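PDB 6F5Z: 24-sterol C-methyltransferase, which probably transfers methyl groups from S-adenosylmethionine to a still unidentified substrate, working as a holoenzyme with the small activator protein Trm112. Local coordinates for residues R33-E38 / V104-S109; T135-V140 / L220-A225. One frame throughout, in Å; residues are numbered along the deposited sequence.

Contact 1: R33-E38 / V104-S109; sequences RMPVEE and VDHVWS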
ATOM      1  N   ARG B  33       5.990  -0.653  -5.875  1.00 14.87           N
ATOM      2  CA  ARG B  33       4.883  -0.052  -5.125  1.00 13.88           C
ATOM      3  C   ARG B  33       5.405   1.036  -4.195  1.00 15.19           C
ATOM      4  O   ARG B  33       4.576   1.842  -3.706  1.00 14.91           O
ATOM      5  CB  ARG B  33       4.170  -1.133  -4.274  1.00 15.04           C
ATOM      6  CG  ARG B  33       3.426  -2.111  -5.137  1.00 16.60           C
ATOM      7  CD  ARG B  33       2.770  -3.226  -4.349  1.00 16.35           C
ATOM      8  NE  ARG B  33       2.291  -4.277  -5.251  1.00 17.92           N
ATOM      9  CZ  ARG B  33       1.422  -5.222  -4.909  1.00 23.09           C
ATOM     10  NH1 ARG B  33       0.908  -5.251  -3.690  1.00 19.96           N
ATOM     11  NH2 ARG B  33       1.080  -6.162  -5.783  1.00 21.59           N
ATOM     12  N   MET B  34       6.722   1.010  -3.827  1.00 14.31           N
ATOM     13  CA  MET B  34       7.224   1.915  -2.790  1.00 14.25           C
ATOM     14  C   MET B  34       7.053   3.363  -3.182  1.00 15.62           C
ATOM     15  O   MET B  34       7.417   3.740  -4.302  1.00 16.01           O
ATOM     16  CB  MET B  34       8.681   1.598  -2.432  1.00 15.24           C
ATOM     17  CG  MET B  34       8.799   0.259  -1.827  1.00 16.57           C
ATOM     18  SD  MET B  34      10.494  -0.060  -1.243  1.00 17.65           S
ATOM     19  CE  MET B  34      10.569   0.989   0.263  1.00 17.77           C
ATOM     20  N   PRO B  35       6.527   4.192  -2.250  1.00 13.70           N
ATOM     21  CA  PRO B  35       6.245   5.604  -2.590  1.00 14.64           C
ATOM     22  C   PRO B  35       7.469   6.500  -2.433  1.00 19.73           C
ATOM     23  O   PRO B  35       7.451   7.512  -1.730  1.00 19.18           O
ATOM     24  CB  PRO B  35       5.173   5.957  -1.551  1.00 16.27           C
ATOM     25  CG  PRO B  35       5.579   5.193  -0.378  1.00 18.58           C
ATOM     26  CD  PRO B  35       6.067   3.857  -0.883  1.00 14.73           C
ATOM     27  N   VAL B  36       8.556   6.096  -3.080  1.00 17.67           N
ATOM     28  CA  VAL B  36       9.817   6.833  -3.017  1.00 19.29           C
ATOM     29  C   VAL B  36       9.725   8.121  -3.785  1.00 21.43           C
ATOM     30  O   VAL B  36       9.248   8.129  -4.929  1.00 22.41           O
ATOM     31  CB  VAL B  36      10.914   5.932  -3.661  1.00 25.29           C
ATOM     32  CG1 VAL B  36      12.212   6.712  -3.900  1.00 26.27           C
ATOM     33  CG2 VAL B  36      11.166   4.703  -2.802  1.00 25.82           C
ATOM     34  N   GLU B  37      10.303   9.187  -3.205  1.00 16.52           N
ATOM     35  CA  GLU B  37      10.487  10.477  -3.862  1.00 15.70           C
ATOM     36  C   GLU B  37      11.970  10.526  -4.219  1.00 18.85           C
ATOM     37  O   GLU B  37      12.809   9.977  -3.500  1.00 19.00           O
ATOM     38  CB  GLU B  37      10.150  11.648  -2.949  1.00 16.99           C
ATOM     39  CG  GLU B  37       8.676  11.729  -2.573  1.00 20.31           C
ATOM     40  CD  GLU B  37       7.695  11.832  -3.735  1.00 29.34           C
ATOM     41  OE1 GLU B  37       8.103  12.202  -4.861  1.00 21.81           O
ATOM     42  OE2 GLU B  37       6.519  11.467  -3.523  1.00 22.22           O
ATOM     43  N   GLU B  38      12.301  11.167  -5.354  1.00 16.05           N
ATOM     44  CA  GLU B  38      13.700  11.291  -5.726  1.00 15.10           C
ATOM     45  C   GLU B  38      14.476  11.902  -4.569  1.00 16.66           C
ATOM     46  O   GLU B  38      14.041  12.901  -3.956  1.00 16.22           O
ATOM     47  CB  GLU B  38      13.850  12.218  -6.952  1.00 17.15           C
ATOM     48  CG  GLU B  38      13.322  11.609  -8.250  1.00 20.69           C
ATOM     49  CD  GLU B  38      11.835  11.727  -8.518  1.00 29.55           C
ATOM     50  OE1 GLU B  38      11.097  12.229  -7.639  1.00 23.59           O
ATOM     51  OE2 GLU B  38      11.418  11.382  -9.647  1.00 33.23           O
ATOM     52  N   VAL B 104      15.350   7.970   8.492  1.00 15.33           N
ATOM     53  CA  VAL B 104      15.206   7.138   7.272  1.00 15.81           C
ATOM     54  C   VAL B 104      13.867   7.364   6.632  1.00 16.52           C
ATOM     55  O   VAL B 104      12.844   7.367   7.327  1.00 16.58           O
ATOM     56  CB  VAL B 104      15.484   5.644   7.628  1.00 19.57           C
ATOM     57  CG1 VAL B 104      15.227   4.727   6.451  1.00 19.29           C
ATOM     58  CG2 VAL B 104      16.942   5.493   8.102  1.00 18.49           C
ATOM     59  N   ASP B 105      13.843   7.512   5.286  1.00 14.52           N
ATOM     60  CA  ASP B 105      12.538   7.711   4.642  1.00 14.76           C
ATOM     61  C   ASP B 105      11.763   6.411   4.474  1.00 15.48           C
ATOM     62  O   ASP B 105      10.540   6.420   4.630  1.00 17.84           O
ATOM     63  CB  ASP B 105      12.710   8.399   3.283  1.00 15.71           C
ATOM     64  CG  ASP B 105      13.298   9.804   3.413  1.00 18.31           C
ATOM     65  OD1 ASP B 105      12.642  10.663   4.027  1.00 21.08           O
ATOM     66  OD2 ASP B 105      14.470   9.995   3.041  1.00 19.53           O
ATOM     67  N   HIS B 106      12.459   5.305   4.089  1.00 13.59           N
ATOM     68  CA  HIS B 106      11.773   4.025   3.930  1.00 14.41           C
ATOM     69  C   HIS B 106      12.712   2.889   4.269  1.00 14.90           C
ATOM     70  O   HIS B 106      13.940   3.026   4.135  1.00 15.61           O
ATOM     71  CB  HIS B 106      11.278   3.800   2.492  1.00 16.68           C
ATOM     72  CG  HIS B 106      10.414   4.894   1.978  1.00 19.67           C
ATOM     73  ND1 HIS B 106      10.936   5.941   1.208  1.00 23.32           N
ATOM     74  CD2 HIS B 106       9.103   5.109   2.204  1.00 19.20           C
ATOM     75  CE1 HIS B 106       9.911   6.749   0.988  1.00 20.85           C
ATOM     76  NE2 HIS B 106       8.794   6.317   1.568  1.00 21.57           N
ATOM     77  N   VAL B 107      12.122   1.782   4.733  1.00 13.48           N
ATOM     78  CA  VAL B 107      12.905   0.562   5.019  1.00 13.46           C
ATOM     79  C   VAL B 107      12.288  -0.539   4.154  1.00 14.01           C
ATOM     80  O   VAL B 107      11.060  -0.681   4.069  1.00 14.08           O
ATOM     81  CB  VAL B 107      12.796   0.185   6.522  1.00 14.73           C
ATOM     82  CG1 VAL B 107      13.473  -1.163   6.811  1.00 15.61           C
ATOM     83  CG2 VAL B 107      13.429   1.271   7.389  1.00 14.60           C
ATOM     84  N   TRP B 108      13.164  -1.338   3.517  1.00 12.57           N
ATOM     85  CA  TRP B 108      12.806  -2.477   2.703  1.00 13.73           C
ATOM     86  C   TRP B 108      13.448  -3.714   3.316  1.00 14.76           C
ATOM     87  O   TRP B 108      14.585  -3.657   3.784  1.00 14.39           O
ATOM     88  CB  TRP B 108      13.417  -2.297   1.290  1.00 13.67           C
ATOM     89  CG  TRP B 108      13.505  -3.564   0.483  1.00 13.23           C
ATOM     90  CD1 TRP B 108      14.579  -4.412   0.404  1.00 15.02           C
ATOM     91  CD2 TRP B 108      12.450  -4.171  -0.284  1.00 12.73           C
ATOM     92  NE1 TRP B 108      14.274  -5.492  -0.420  1.00 13.92           N
ATOM     93  CE2 TRP B 108      12.959  -5.381  -0.824  1.00 13.80           C
ATOM     94  CE3 TRP B 108      11.114  -3.805  -0.564  1.00 15.14           C
ATOM     95  CZ2 TRP B 108      12.214  -6.172  -1.704  1.00 15.10           C
ATOM     96  CZ3 TRP B 108      10.356  -4.614  -1.401  1.00 17.06           C
ATOM     97  CH2 TRP B 108      10.899  -5.811  -1.927  1.00 17.14           C
ATOM     98  N   SER B 109      12.742  -4.835   3.289  1.00 14.08           N
ATOM     99  CA  SER B 109      13.358  -6.096   3.651  1.00 14.15           C
ATOM    100  C   SER B 109      12.695  -7.222   2.862  1.00 15.52           C
ATOM    101  O   SER B 109      11.472  -7.350   2.866  1.00 15.89           O
ATOM    102  CB  SER B 109      13.306  -6.323   5.154  1.00 14.72           C
ATOM    103  OG  SER B 109      13.920  -7.558   5.498  1.00 17.21           O
TER
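Buried, largely apolar packing of a loop against the face of a central strand makes up this contact: M34, P35 and V36, just after helix 16-33, rest on H106 and W108 of strand 104-110. M34 points its side chain at the strand. The chain extends with chi2 near 180° and bends at chi3 (74°), which sets the methyl CE beside H106, 3.7 Å from its CB; the two side chains slide past each other in opposite directions. The sulfur of M34 sits 3.9 Å from CE3 of W108 and approaches the six-membered ring obliquely, a Met-aromatic contact in which the side chains cross nearly at right angles. A long, flexible methionine suits this place, since it serves a histidine and an indole at once.

The fold is that of a Rossmann-like class I methyltransferase, and 33-38 leads from helix 16-33 into strand 41-45, the neighbour of 104-110 in the sheet. P35 centres an inverse gamma turn, closed by a weak bond from V36 N to M34 O at 2.9 Å. Proline makes this turn while its ring rests CG 3.9 Å from NE2 of H106. The flat imidazole can lie close to the loop backbone, with CE1 of H106 3.7 Å from P35 O and 4.0 Å from V36 CA. Beyond the two segments, L56 of helix 51-60 packs on M34, and Y137 of strand 134-140 touches both M34 and P35. The W108 side chain comes within about 5 Å of the bound S-adenosyl-L-homocysteine, so the contact borders the cofactor pocket.

Contact 2: T135-V140 / L220-A225; sequences TFYCAV and LTVGVA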
ATOM      1  N   THR B 135       7.762   4.480   5.257  1.00 14.38           N
ATOM      2  CA  THR B 135       7.171   3.152   5.140  1.00 14.53           C
ATOM      3  C   THR B 135       8.154   2.042   5.353  1.00 13.71           C
ATOM      4  O   THR B 135       9.367   2.235   5.208  1.00 14.84           O
ATOM      5  CB  THR B 135       6.506   2.910   3.749  1.00 17.36           C
ATOM      6  OG1 THR B 135       7.521   2.769   2.735  1.00 17.56           O
ATOM      7  CG2 THR B 135       5.486   4.006   3.385  1.00 18.45           C
ATOM      8  N   PHE B 136       7.613   0.911   5.810  1.00 13.27           N
ATOM      9  CA  PHE B 136       8.363  -0.334   5.913  1.00 12.63           C
ATOM     10  C   PHE B 136       7.671  -1.305   4.956  1.00 13.63           C
ATOM     11  O   PHE B 136       6.487  -1.619   5.149  1.00 13.84           O
ATOM     12  CB  PHE B 136       8.351  -0.897   7.370  1.00 13.75           C
ATOM     13  CG  PHE B 136       8.966  -2.286   7.506  1.00 13.81           C
ATOM     14  CD1 PHE B 136      10.114  -2.634   6.785  1.00 14.66           C
ATOM     15  CD2 PHE B 136       8.442  -3.207   8.403  1.00 14.81           C
ATOM     16  CE1 PHE B 136      10.681  -3.894   6.922  1.00 14.38           C
ATOM     17  CE2 PHE B 136       9.037  -4.447   8.576  1.00 15.59           C
ATOM     18  CZ  PHE B 136      10.153  -4.787   7.840  1.00 14.34           C
ATOM     19  N   TYR B 137       8.442  -1.833   3.973  1.00 13.84           N
ATOM     20  CA  TYR B 137       7.973  -2.842   3.025  1.00 12.74           C
ATOM     21  C   TYR B 137       8.624  -4.163   3.460  1.00 13.95           C
ATOM     22  O   TYR B 137       9.849  -4.308   3.324  1.00 13.44           O
ATOM     23  CB  TYR B 137       8.374  -2.449   1.588  1.00 13.11           C
ATOM     24  CG  TYR B 137       7.321  -1.596   0.920  1.00 13.38           C
ATOM     25  CD1 TYR B 137       7.042  -0.310   1.375  1.00 14.41           C
ATOM     26  CD2 TYR B 137       6.599  -2.076  -0.167  1.00 13.93           C
ATOM     27  CE1 TYR B 137       6.005   0.445   0.821  1.00 13.85           C
ATOM     28  CE2 TYR B 137       5.574  -1.325  -0.746  1.00 14.76           C
ATOM     29  CZ  TYR B 137       5.267  -0.073  -0.238  1.00 14.09           C
ATOM     30  OH  TYR B 137       4.227   0.631  -0.799  1.00 15.78           O
ATOM     31  N   CYS B 138       7.810  -5.090   3.990  1.00 13.22           N
ATOM     32  CA  CYS B 138       8.283  -6.339   4.530  1.00 12.82           C
ATOM     33  C   CYS B 138       7.791  -7.475   3.633  1.00 14.89           C
ATOM     34  O   CYS B 138       6.593  -7.791   3.651  1.00 13.84           O
ATOM     35  CB  CYS B 138       7.715  -6.483   5.943  1.00 13.18           C
ATOM     36  SG  CYS B 138       8.242  -7.989   6.787  1.00 16.96           S
ATOM     37  N   ALA B 139       8.730  -8.089   2.863  1.00 13.16           N
ATOM     38  CA  ALA B 139       8.328  -9.132   1.926  1.00 13.24           C
ATOM     39  C   ALA B 139       8.947 -10.439   2.399  1.00 14.43           C
ATOM     40  O   ALA B 139      10.164 -10.477   2.687  1.00 14.76           O
ATOM     41  CB  ALA B 139       8.813  -8.797   0.531  1.00 14.59           C
ATOM     42  N   VAL B 140       8.123 -11.498   2.499  1.00 12.52           N
ATOM     43  CA  VAL B 140       8.603 -12.754   3.039  1.00 13.03           C
ATOM     44  C   VAL B 140       7.995 -13.920   2.291  1.00 13.84           C
ATOM     45  O   VAL B 140       6.808 -13.877   1.941  1.00 13.98           O
ATOM     46  CB  VAL B 140       8.324 -12.915   4.559  1.00 15.12           C
ATOM     47  CG1 VAL B 140       9.064 -11.863   5.395  1.00 15.03           C
ATOM     48  CG2 VAL B 140       6.828 -12.883   4.865  1.00 14.95           C
ATOM     49  N   LEU B 220       3.541  -9.614   1.217  1.00 12.85           N
ATOM     50  CA  LEU B 220       4.048  -8.279   1.428  1.00 14.74           C
ATOM     51  C   LEU B 220       3.155  -7.590   2.429  1.00 14.24           C
ATOM     52  O   LEU B 220       1.937  -7.557   2.224  1.00 14.24           O
ATOM     53  CB  LEU B 220       4.042  -7.454   0.125  1.00 13.84           C
ATOM     54  CG  LEU B 220       4.337  -5.943   0.283  1.00 15.63           C
ATOM     55  CD1 LEU B 220       5.816  -5.715   0.724  1.00 16.32           C
ATOM     56  CD2 LEU B 220       4.061  -5.206  -1.057  1.00 15.25           C
ATOM     57  N   THR B 221       3.775  -7.000   3.498  1.00 12.55           N
ATOM     58  CA  THR B 221       2.986  -6.181   4.434  1.00 12.78           C
ATOM     59  C   THR B 221       3.659  -4.818   4.458  1.00 12.93           C
ATOM     60  O   THR B 221       4.882  -4.734   4.548  1.00 13.56           O
ATOM     61  CB  THR B 221       2.986  -6.793   5.849  1.00 14.26           C
ATOM     62  OG1 THR B 221       2.653  -8.196   5.771  1.00 13.28           O
ATOM     63  CG2 THR B 221       1.970  -6.098   6.795  1.00 16.27           C
ATOM     64  N   VAL B 222       2.858  -3.745   4.354  1.00 12.81           N
ATOM     65  CA  VAL B 222       3.378  -2.367   4.318  1.00 13.37           C
ATOM     66  C   VAL B 222       2.918  -1.624   5.565  1.00 13.73           C
ATOM     67  O   VAL B 222       1.709  -1.615   5.839  1.00 14.89           O
ATOM     68  CB  VAL B 222       2.866  -1.638   3.069  1.00 15.74           C
ATOM     69  CG1 VAL B 222       3.313  -0.168   3.033  1.00 15.29           C
ATOM     70  CG2 VAL B 222       3.357  -2.363   1.803  1.00 16.13           C
ATOM     71  N   GLY B 223       3.872  -1.081   6.314  1.00 14.35           N
ATOM     72  CA  GLY B 223       3.583  -0.305   7.518  1.00 15.54           C
ATOM     73  C   GLY B 223       4.030   1.141   7.364  1.00 18.84           C
ATOM     74  O   GLY B 223       4.928   1.442   6.584  1.00 16.24           O
ATOM     75  N   VAL B 224       3.316   2.061   8.032  1.00 14.64           N
ATOM     76  CA  VAL B 224       3.642   3.476   7.976  1.00 15.26           C
ATOM     77  C   VAL B 224       3.947   3.938   9.403  1.00 17.79           C
ATOM     78  O   VAL B 224       3.193   3.613  10.335  1.00 17.38           O
ATOM     79  CB  VAL B 224       2.485   4.301   7.372  1.00 18.96           C
ATOM     80  CG1 VAL B 224       2.780   5.798   7.489  1.00 19.85           C
ATOM     81  CG2 VAL B 224       2.284   3.936   5.910  1.00 19.09           C
ATOM     82  N   ALA B 225       5.090   4.625   9.557  1.00 16.14           N
ATOM     83  CA  ALA B 225       5.518   5.099  10.894  1.00 16.57           C
ATOM     84  C   ALA B 225       4.685   6.323  11.246  1.00 21.15           C
ATOM     85  O   ALA B 225       4.537   7.226  10.451  1.00 19.86           O
ATOM     86  CB  ALA B 225       7.008   5.446  10.904  1.00 18.01           C
TER
HETATM   87  O   HOH W   1       5.131  -9.410   5.470  1.00 14.34           O
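Four backbone hydrogen bonds join strand 135-140 to strand 220-224 in an antiparallel ladder. F136 and G223 exchange two of them, F136 N to G223 O at 2.8 Å and G223 N to F136 O at 2.9 Å; C138 and T221 exchange the others, with C138 N giving a nearly straight 165° bond to T221 O. C138 O is gripped twice, by T221 N at 2.9 Å and by a water at 2.8 Å that also bonds to T221 OG1, so the threonine hydroxyl is tied back to the facing strand. Q182 is a further partner of that hydroxyl.

Between these hydrogen-bonded pairs lies the non-hydrogen-bonded pair of Y137 and V222, whose side chains run alongside each other on one face of the sheet. CG2 of V222 stands over one face of the tyrosine ring, 3.6 Å from its centroid and 16° off the normal, a clear CH-pi contact, while CG1 of V222 lies 3.5 Å from CE1 of Y137. The beta-branched valine suits this place because both its methyls meet the ring. With its CG opposite the backbone N across the first torsion (chi1 170°), L220 lies obliquely against the tyrosine and sets CD1 3.8 Å from CD2 of Y137. The phenolic OH of Y137 makes a hydrogen bond to the carbonyl O of A180 of the second subunit.

F136, C138 and T221 point to the other face, where F172 of helix 165-174 packs against all three. Strand 134-140 lies between 104-110, which runs parallel to it, and 218-224, beyond which strand 178-185 forms the edge of the sheet within this chain.

How the contacts relate
Contacts 1 and 2 lie 10 Å apart, centre to centre, and both segments of contact 1 precede those of contact 2 in the sequence. They share one mixed sheet, in which strands 104-110 and 134-140 are parallel neighbours: V107 N to T135 O and S109 O to A139 N, each 2.8 Å, are probable hydrogen bonds between them. Contact 1 covers a face of the parallel part, whereas contact 2 brings in 218-224, the one strand antiparallel to the rest, inserted between 134-140 and 178-185 to give the 3-2-1-4-5-7-6 order of class I methyltransferases. Both also reach the second subunit, so this region forms part of the interface between the two copies.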